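Long-range contacts in probable N-acetyl-gamma-glutamyl-phosphate reductase, chloroplastic (Oryza sativa, PDB 2CVO), which probably catalyses the NADPH-dependent reduction of N-acetyl-gamma-glutamyl phosphate to its semialdehyde, a step of plastid arginine biosynthesis: residues H306-N311 / V331-V336; V40-N45 / T357-Q362. All coordinates share one frame; numbering follows the deposited sequence.

Contact 1: H306-N311 / V331-V336; sequences HVVGSN and VIDNLV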
loop_
_atom_site.group_PDB
_atom_site.type_symbol
_atom_site.label_atom_id
_atom_site.label_comp_id
_atom_site.label_asym_id
_atom_site.label_seq_id
_atom_site.Cartn_x
_atom_site.Cartn_y
_atom_site.Cartn_z
ATOM N N HIS A 306 -2.511 -9.943 11.852
ATOM C CA HIS A 306 -3.356 -10.952 12.476
ATOM C C HIS A 306 -4.186 -10.506 13.675
ATOM O O HIS A 306 -4.953 -11.299 14.212
ATOM C CB HIS A 306 -2.502 -12.168 12.858
ATOM C CG HIS A 306 -1.944 -12.902 11.679
ATOM N ND1 HIS A 306 -0.763 -13.609 11.731
ATOM C CD2 HIS A 306 -2.408 -13.040 10.415
ATOM C CE1 HIS A 306 -0.520 -14.148 10.549
ATOM N NE2 HIS A 306 -1.504 -13.818 9.733
ATOM N N VAL A 307 -4.038 -9.256 14.104
ATOM C CA VAL A 307 -4.831 -8.766 15.229
ATOM C C VAL A 307 -5.636 -7.528 14.852
ATOM O O VAL A 307 -6.410 -7.012 15.653
ATOM C CB VAL A 307 -3.950 -8.433 16.460
ATOM C CG1 VAL A 307 -3.300 -9.710 16.991
ATOM C CG2 VAL A 307 -2.893 -7.403 16.090
ATOM N N VAL A 308 -5.449 -7.063 13.622
ATOM C CA VAL A 308 -6.150 -5.890 13.117
ATOM C C VAL A 308 -7.669 -5.962 13.293
ATOM O O VAL A 308 -8.316 -6.930 12.887
ATOM C CB VAL A 308 -5.817 -5.677 11.622
ATOM C CG1 VAL A 308 -6.791 -4.690 10.990
ATOM C CG2 VAL A 308 -4.389 -5.163 11.491
ATOM N N GLY A 309 -8.235 -4.924 13.900
ATOM C CA GLY A 309 -9.672 -4.884 14.099
ATOM C C GLY A 309 -10.159 -5.591 15.350
ATOM O O GLY A 309 -11.336 -5.500 15.695
ATOM N N SER A 310 -9.262 -6.291 16.036
ATOM C CA SER A 310 -9.641 -6.997 17.253
ATOM C C SER A 310 -9.006 -6.313 18.454
ATOM O O SER A 310 -8.160 -5.429 18.294
ATOM C CB SER A 310 -9.164 -8.447 17.204
ATOM O OG SER A 310 -7.761 -8.515 17.420
ATOM N N ASN A 311 -9.416 -6.733 19.649
ATOM C CA ASN A 311 -8.877 -6.179 20.884
ATOM C C ASN A 311 -7.818 -7.124 21.457
ATOM O O ASN A 311 -7.541 -7.114 22.659
ATOM C CB ASN A 311 -9.996 -5.978 21.911
ATOM C CG ASN A 311 -9.538 -5.174 23.113
ATOM O OD1 ASN A 311 -9.030 -4.062 22.964
ATOM N ND2 ASN A 311 -9.715 -5.731 24.317
ATOM N N VAL A 331 2.272 -7.656 19.576
ATOM C CA VAL A 331 1.500 -6.906 18.593
ATOM C C VAL A 331 0.063 -6.675 19.038
ATOM O O VAL A 331 -0.520 -7.493 19.756
ATOM C CB VAL A 331 1.476 -7.629 17.219
ATOM C CG1 VAL A 331 2.901 -7.881 16.738
ATOM C CG2 VAL A 331 0.713 -8.940 17.327
ATOM N N ILE A 332 -0.483 -5.536 18.621
ATOM C CA ILE A 332 -1.863 -5.159 18.903
ATOM C C ILE A 332 -2.321 -4.222 17.790
ATOM O O ILE A 332 -1.517 -3.759 16.966
ATOM C CB ILE A 332 -2.022 -4.345 20.217
ATOM C CG1 ILE A 332 -1.109 -3.113 20.165
ATOM C CG2 ILE A 332 -1.756 -5.220 21.439
ATOM C CD1 ILE A 332 -1.340 -2.109 21.281
ATOM N N ASP A 333 -3.621 -3.960 17.755
ATOM C CA ASP A 333 -4.154 -3.001 16.803
ATOM C C ASP A 333 -4.059 -1.719 17.634
ATOM O O ASP A 333 -4.721 -1.593 18.663
ATOM C CB ASP A 333 -5.609 -3.331 16.457
ATOM C CG ASP A 333 -6.241 -2.303 15.527
ATOM O OD1 ASP A 333 -7.166 -2.676 14.776
ATOM O OD2 ASP A 333 -5.825 -1.124 15.555
ATOM N N ASN A 334 -3.199 -0.796 17.211
ATOM C CA ASN A 334 -2.990 0.460 17.930
ATOM C C ASN A 334 -4.279 1.218 18.238
ATOM O O ASN A 334 -4.346 1.968 19.217
ATOM C CB ASN A 334 -2.048 1.368 17.138
ATOM C CG ASN A 334 -2.594 1.709 15.765
ATOM O OD1 ASN A 334 -2.868 0.820 14.953
ATOM N ND2 ASN A 334 -2.760 3.003 15.496
ATOM N N LEU A 335 -5.303 1.015 17.412
ATOM C CA LEU A 335 -6.581 1.696 17.608
ATOM C C LEU A 335 -7.552 0.972 18.544
ATOM O O LEU A 335 -8.471 1.595 19.087
ATOM C CB LEU A 335 -7.267 1.924 16.255
ATOM C CG LEU A 335 -6.573 2.865 15.263
ATOM C CD1 LEU A 335 -7.430 3.010 14.015
ATOM C CD2 LEU A 335 -6.351 4.224 15.908
ATOM N N VAL A 336 -7.367 -0.334 18.734
ATOM C CA VAL A 336 -8.266 -1.089 19.600
ATOM C C VAL A 336 -7.630 -1.343 20.976
ATOM O O VAL A 336 -7.718 -0.491 21.868
ATOM C CB VAL A 336 -8.684 -2.427 18.930
ATOM C CG1 VAL A 336 -9.891 -3.036 19.651
ATOM C CG2 VAL A 336 -9.035 -2.176 17.463
HETATM O O HOH W 1 -5.608 -5.127 19.301
#
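Asp333 reaches into the turn of 306-311 and takes the backbone N-H of Gly309 on OD1, with Gly309 N and Asp333 OD1 2.6 Å apart. The bond is nearly straight (163° at the hydrogen) and uses the anti lone pair, away from OD2. CG anti to the backbone N (chi1 176°) carries the carboxylate over to Gly309. On the other oxygen, Leu335 N lies 2.9 Å from Asp333 OD2, also on the anti side but 30° out of the carboxylate plane. With a salt bridge from OD1 to Arg260 as well, both oxygens are engaged and the rotation of the group is fixed. A water adds a bridge between the segments: it donates to Ser310 O and accepts from Asp333 N, 2.8 Å from each. Within 306-311 a type II turn runs from Val307 to Ser310, and Val307 O receives both Ser310 N and, at 2.7 Å, Ser310 OG, from the same face of its plane. In 331-336, the bond from Leu335 N to Asp333 makes an Asx turn over a type I turn, by which the chain leaves strand 325-332 of the mixed sheet and enters helix 336-351. Ile332, at the end of that strand, lies close to Cys170, the active-site residue by similarity. Apolar packing flanks the polar centre. Val307 CG1 meets Val331 CG2 at 4.1 Å, the two side chains crossing at a slant, while Val307 CG2 rests on the backbone of Ile332, 3.7 Å from its C. At the far end, Val336 sets CB and both methyls against Ser310 O, and its CG1 lies 3.5 Å from Asn311 CA. The Asn311 amide runs across this valine, with ND2 bonded to Gln345 of helix 336-351.

Contact 2: V40-N45 / T357-Q362; sequences VRLLAN and TGLQYQ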
loop_
_atom_site.group_PDB
_atom_site.type_symbol
_atom_site.label_atom_id
_atom_site.label_comp_id
_atom_site.label_asym_id
_atom_site.label_seq_id
_atom_site.Cartn_x
_atom_site.Cartn_y
_atom_site.Cartn_z
ATOM N N VAL A 40 -17.369 4.542 18.344
ATOM C CA VAL A 40 -18.677 4.357 17.727
ATOM C C VAL A 40 -18.779 2.947 17.149
ATOM O O VAL A 40 -19.744 2.226 17.406
ATOM C CB VAL A 40 -18.911 5.402 16.605
ATOM C CG1 VAL A 40 -20.185 5.077 15.831
ATOM C CG2 VAL A 40 -19.017 6.802 17.219
ATOM N N ARG A 41 -17.781 2.542 16.374
ATOM C CA ARG A 41 -17.798 1.209 15.783
ATOM C C ARG A 41 -17.922 0.121 16.854
ATOM O O ARG A 41 -18.702 -0.830 16.711
ATOM C CB ARG A 41 -16.530 0.977 14.956
ATOM C CG ARG A 41 -16.509 -0.358 14.225
ATOM C CD ARG A 41 -15.223 -0.529 13.435
ATOM N NE ARG A 41 -14.048 -0.657 14.293
ATOM C CZ ARG A 41 -13.684 -1.779 14.907
ATOM N NH1 ARG A 41 -14.402 -2.883 14.762
ATOM N NH2 ARG A 41 -12.592 -1.801 15.659
ATOM N N LEU A 42 -17.165 0.260 17.934
ATOM C CA LEU A 42 -17.208 -0.736 18.996
ATOM C C LEU A 42 -18.527 -0.763 19.763
ATOM O O LEU A 42 -19.072 -1.835 20.025
ATOM C CB LEU A 42 -16.045 -0.525 19.970
ATOM C CG LEU A 42 -14.638 -0.691 19.381
ATOM C CD1 LEU A 42 -13.604 -0.444 20.470
ATOM C CD2 LEU A 42 -14.473 -2.088 18.797
ATOM N N LEU A 43 -19.053 0.403 20.120
ATOM C CA LEU A 43 -20.299 0.431 20.872
ATOM C C LEU A 43 -21.513 -0.049 20.075
ATOM O O LEU A 43 -22.495 -0.506 20.658
ATOM C CB LEU A 43 -20.550 1.829 21.449
ATOM C CG LEU A 43 -19.510 2.302 22.474
ATOM C CD1 LEU A 43 -20.001 3.573 23.167
ATOM C CD2 LEU A 43 -19.254 1.202 23.499
ATOM N N ALA A 44 -21.455 0.043 18.750
ATOM C CA ALA A 44 -22.567 -0.431 17.931
ATOM C C ALA A 44 -22.641 -1.942 18.115
ATOM O O ALA A 44 -23.643 -2.581 17.800
ATOM C CB ALA A 44 -22.329 -0.098 16.468
ATOM N N ASN A 45 -21.559 -2.505 18.635
ATOM C CA ASN A 45 -21.469 -3.938 18.872
ATOM C C ASN A 45 -21.791 -4.233 20.337
ATOM O O ASN A 45 -21.957 -5.389 20.732
ATOM C CB ASN A 45 -20.049 -4.419 18.556
ATOM C CG ASN A 45 -19.902 -5.928 18.655
ATOM O OD1 ASN A 45 -18.787 -6.450 18.700
ATOM N ND2 ASN A 45 -21.026 -6.637 18.676
ATOM N N THR A 357 -17.524 -7.955 26.528
ATOM C CA THR A 357 -18.778 -7.433 25.986
ATOM C C THR A 357 -18.523 -6.436 24.862
ATOM O O THR A 357 -17.906 -5.390 25.074
ATOM C CB THR A 357 -19.612 -6.724 27.071
ATOM O OG1 THR A 357 -19.773 -7.593 28.198
ATOM C CG2 THR A 357 -20.982 -6.359 26.522
ATOM N N GLY A 358 -19.004 -6.772 23.667
ATOM C CA GLY A 358 -18.826 -5.909 22.512
ATOM C C GLY A 358 -17.397 -5.873 22.003
ATOM O O GLY A 358 -17.039 -4.997 21.220
ATOM N N LEU A 359 -16.581 -6.831 22.440
ATOM C CA LEU A 359 -15.178 -6.885 22.039
ATOM C C LEU A 359 -14.742 -8.245 21.504
ATOM O O LEU A 359 -13.563 -8.592 21.583
ATOM C CB LEU A 359 -14.290 -6.512 23.229
ATOM C CG LEU A 359 -14.515 -5.117 23.807
ATOM C CD1 LEU A 359 -13.669 -4.938 25.061
ATOM C CD2 LEU A 359 -14.160 -4.070 22.762
ATOM N N GLN A 360 -15.677 -9.013 20.956
ATOM C CA GLN A 360 -15.339 -10.333 20.439
ATOM C C GLN A 360 -15.136 -10.394 18.927
ATOM O O GLN A 360 -15.038 -11.474 18.348
ATOM C CB GLN A 360 -16.397 -11.341 20.886
ATOM C CG GLN A 360 -16.396 -11.533 22.406
ATOM C CD GLN A 360 -17.469 -12.490 22.892
ATOM O OE1 GLN A 360 -18.661 -12.174 22.868
ATOM N NE2 GLN A 360 -17.050 -13.668 23.332
ATOM N N TYR A 361 -15.063 -9.226 18.299
ATOM C CA TYR A 361 -14.839 -9.116 16.856
ATOM C C TYR A 361 -13.498 -9.776 16.523
ATOM O O TYR A 361 -12.465 -9.417 17.083
ATOM C CB TYR A 361 -14.832 -7.625 16.476
ATOM C CG TYR A 361 -14.551 -7.254 15.025
ATOM C CD1 TYR A 361 -13.250 -7.279 14.505
ATOM C CD2 TYR A 361 -15.577 -6.771 14.201
ATOM C CE1 TYR A 361 -12.975 -6.814 13.201
ATOM C CE2 TYR A 361 -15.318 -6.308 12.902
ATOM C CZ TYR A 361 -14.016 -6.326 12.410
ATOM O OH TYR A 361 -13.761 -5.810 11.154
ATOM N N GLN A 362 -13.520 -10.766 15.635
ATOM C CA GLN A 362 -12.291 -11.445 15.242
ATOM C C GLN A 362 -11.540 -10.580 14.235
ATOM O O GLN A 362 -12.142 -9.792 13.512
ATOM C CB GLN A 362 -12.610 -12.821 14.659
ATOM C CG GLN A 362 -13.137 -13.781 15.706
ATOM C CD GLN A 362 -12.159 -13.958 16.849
ATOM O OE1 GLN A 362 -11.074 -14.501 16.666
ATOM N NE2 GLN A 362 -12.537 -13.489 18.037
#
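Arg41 points NH1 at one face of the Tyr361 ring. Arg41 NH1 stands 4.0 Å from Tyr361 CE2 and above the ring centre. The two planes are 64° apart, so the guanidinium comes down tilted and does not lie flat on the ring. Arg41 CZ is 5.2 Å from the Tyr361 ring centroid and 8° off the ring normal, a long cation-pi contact and at most a weak attraction. The arginine chain runs extended as far as CG-CD and then bends at chi3 (67°), which turns the guanidinium to the ring, while NH2 keeps a salt bridge to Glu38 one turn earlier in the helix. Tyr361 also meets its counterpart, Tyr361 of the second subunit.

Asn45 lays its side chain against the peptide of Gly358, with Asn45 CG 4.0 Å from Gly358 CA. Gly358 has positive phi, and a side chain there would come close to Asn45 O. An alanine in place of Asn45 would probably leave a gap over the Gly358 peptide, where the side-chain amide now lies.

Leu42 CD1 touches Leu359 CD2 at 4.3 Å. Helix 34-43 belongs to the Rossmann-type NAD(P)-binding domain, and 357-362, near the C terminus, packs on it. Both leucines also pack on helix 336-351, Leu42 on Val344 and Leu359 on Gln345 and Asn348, while Val40 and Leu43 face strand 49-55 of the parallel sheet.

Overall arrangement
From the N terminus the chain forms strand 24-29 and helix 34-43 of the Rossmann-type, NAD(P)-binding domain with its parallel sheet, where contact 2 opens at 40-45. It then runs through the rest of that domain and the mixed sheet before 357-362 returns to the helix, closing a loop of some 310 residues. Contact 1 closes a far shorter loop within it, holding the loop before strand 313-319 to the exit of strand 325-332. Contact 2 holds the C-terminal loop to helix 34-43. Helix 336-351 links the two along the chain. They also meet directly: Tyr361 packs on Gly309 and Ser310, Arg41 on Gly309 and Val336. Both touch the second subunit of the tetramer.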